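Local structure of Hut operon positive regulatory protein (Bacillus subtilis, 4H4L) at residues S61-S66 with F104-G109. The protein binds regulatory sequences on the hut mRNA as a hexamer in the presence of histidine, suppressing transcription termination and so switching on histidine utilization. The protein carries 1 engineered substitution. Numbering follows the deposited sequence.
Sequences SGVIQS and FAVLRG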
loop_
_atom_site.group_PDB
_atom_site.type_symbol
_atom_site.label_atom_id
_atom_site.label_comp_id
_atom_site.label_asym_id
_atom_site.label_seq_id
_atom_site.Cartn_x
_atom_site.Cartn_y
_atom_site.Cartn_z
ATOM N N SER A 61 2.252 -14.997 29.523
ATOM C CA SER A 61 1.057 -14.702 30.322
ATOM C C SER A 61 -0.178 -15.414 29.747
ATOM O O SER A 61 -0.091 -16.217 28.790
ATOM C CB SER A 61 0.835 -13.201 30.501
ATOM O OG SER A 61 0.493 -12.572 29.279
ATOM N N GLY A 62 -1.333 -15.150 30.339
ATOM C CA GLY A 62 -2.485 -16.002 30.067
ATOM C C GLY A 62 -3.216 -15.585 28.825
ATOM O O GLY A 62 -4.150 -16.247 28.385
ATOM N N VAL A 63 -2.742 -14.491 28.243
ATOM C CA VAL A 63 -3.486 -13.696 27.279
ATOM C C VAL A 63 -3.992 -14.426 26.035
ATOM O O VAL A 63 -5.124 -14.202 25.610
ATOM C CB VAL A 63 -2.695 -12.428 26.947
ATOM C CG1 VAL A 63 -3.504 -11.509 26.047
ATOM C CG2 VAL A 63 -2.332 -11.722 28.251
ATOM N N ILE A 64 -3.173 -15.299 25.456
ATOM C CA ILE A 64 -3.681 -16.256 24.467
ATOM C C ILE A 64 -3.155 -17.696 24.673
ATOM O O ILE A 64 -2.021 -17.914 25.108
ATOM C CB ILE A 64 -3.492 -15.789 22.986
ATOM C CG1 ILE A 64 -2.059 -15.946 22.507
ATOM C CG2 ILE A 64 -3.969 -14.361 22.775
ATOM C CD1 ILE A 64 -1.956 -16.369 21.059
ATOM N N GLN A 65 -4.009 -18.661 24.353
ATOM C CA GLN A 65 -3.681 -20.071 24.346
ATOM C C GLN A 65 -2.404 -20.296 23.551
ATOM O O GLN A 65 -2.315 -19.859 22.414
ATOM C CB GLN A 65 -4.839 -20.813 23.679
ATOM C CG GLN A 65 -4.836 -22.319 23.855
ATOM C CD GLN A 65 -5.766 -23.031 22.875
ATOM O OE1 GLN A 65 -6.706 -22.440 22.339
ATOM N NE2 GLN A 65 -5.494 -24.312 22.635
ATOM N N SER A 66 -1.447 -21.015 24.127
ATOM C CA SER A 66 -0.191 -21.308 23.438
ATOM C C SER A 66 -0.310 -22.460 22.434
ATOM O O SER A 66 0.537 -22.615 21.556
ATOM C CB SER A 66 0.916 -21.611 24.452
ATOM N N PHE A 104 4.119 -1.982 24.452
ATOM C CA PHE A 104 2.847 -2.561 24.013
ATOM C C PHE A 104 1.925 -3.014 25.156
ATOM O O PHE A 104 2.375 -3.536 26.192
ATOM C CB PHE A 104 3.084 -3.732 23.029
ATOM C CG PHE A 104 3.898 -4.861 23.605
ATOM C CD1 PHE A 104 3.269 -5.967 24.204
ATOM C CD2 PHE A 104 5.296 -4.837 23.546
ATOM C CE1 PHE A 104 4.019 -7.002 24.753
ATOM C CE2 PHE A 104 6.064 -5.890 24.085
ATOM C CZ PHE A 104 5.423 -6.973 24.689
ATOM N N ALA A 105 0.635 -2.818 24.939
ATOM C CA ALA A 105 -0.388 -3.340 25.802
ATOM C C ALA A 105 -1.163 -4.330 24.977
ATOM O O ALA A 105 -1.348 -4.073 23.783
ATOM C CB ALA A 105 -1.297 -2.217 26.230
ATOM N N VAL A 106 -1.605 -5.443 25.581
ATOM C CA VAL A 106 -2.538 -6.388 24.930
ATOM C C VAL A 106 -3.748 -6.714 25.807
ATOM O O VAL A 106 -3.615 -7.324 26.866
ATOM C CB VAL A 106 -1.893 -7.745 24.576
ATOM C CG1 VAL A 106 -2.878 -8.603 23.797
ATOM C CG2 VAL A 106 -0.600 -7.559 23.807
ATOM N N LEU A 107 -4.930 -6.333 25.344
ATOM C CA LEU A 107 -6.169 -6.600 26.062
ATOM C C LEU A 107 -7.030 -7.658 25.393
ATOM O O LEU A 107 -7.143 -7.677 24.169
ATOM C CB LEU A 107 -6.990 -5.326 26.228
ATOM C CG LEU A 107 -6.975 -4.606 27.571
ATOM C CD1 LEU A 107 -8.164 -3.669 27.632
ATOM C CD2 LEU A 107 -7.063 -5.586 28.725
ATOM N N ARG A 108 -7.633 -8.528 26.210
ATOM C CA ARG A 108 -8.608 -9.516 25.741
ATOM C C ARG A 108 -9.854 -9.655 26.643
ATOM O O ARG A 108 -9.764 -9.768 27.872
ATOM C CB ARG A 108 -7.967 -10.888 25.525
ATOM C CG ARG A 108 -9.005 -11.977 25.303
ATOM C CD ARG A 108 -8.385 -13.349 25.429
ATOM N NE ARG A 108 -9.223 -14.385 24.833
ATOM C CZ ARG A 108 -8.751 -15.527 24.335
ATOM N NH1 ARG A 108 -7.435 -15.773 24.375
ATOM N NH2 ARG A 108 -9.587 -16.422 23.800
ATOM N N GLY A 109 -11.014 -9.679 26.000
ATOM C CA GLY A 109 -12.284 -9.741 26.692
ATOM C C GLY A 109 -13.371 -9.233 25.775
ATOM O O GLY A 109 -13.097 -8.783 24.662
#
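Arg108, near the end of strand 99-109, reaches across to Val63 in the loop between helices 47-60 and 70-87 and binds its carbonyl oxygen. CB points toward the loop but stays 4.4 Å from Val63 O. With CG anti to the backbone N (chi1 169°) and the chain extended as far as NE, the side chain runs out alongside the loop backbone, and its CD comes within 3.4 Å of Val63 O. NE turns to Asp119, with which it forms a salt bridge. NH1 gives the bond across the contact, to Val63 O at 3.1 Å with an N-H...O angle of 162°; the oxygen lies in the guanidinium plane, whereas the donor is tilted 25° from the carbonyl plane. The same edge of the guanidinium also meets the loop one residue on, with NH1 3.8 Å from Ile64 CA. NH2 forms a salt bridge with Glu71, whose other carboxylate oxygen accepts the backbone N-H of Gln65, so Glu71 ties arginine and loop together. Held at NE, NH1 and NH2, the flat group is probably fixed in its rotation. A leucine in place of Arg108 would probably deprive Val63 O of this donor and leave Asp119 and Glu71 without the positive charge they share. Deeper in, the contact is apolar: Val63 CG1 packs against Val106 CG1 at 3.7 Å, the two valines meeting at a slant. Both valines also touch Ser58 of helix 47-60, while Ile64 directs its end away from the strand, onto Glu71, Ser72 and Leu75 of helix 70-87. The loop is thereby pinned, between these two helices, to one face of the four-stranded antiparallel sheet; from the other face Leu107 packs on helix 9-17.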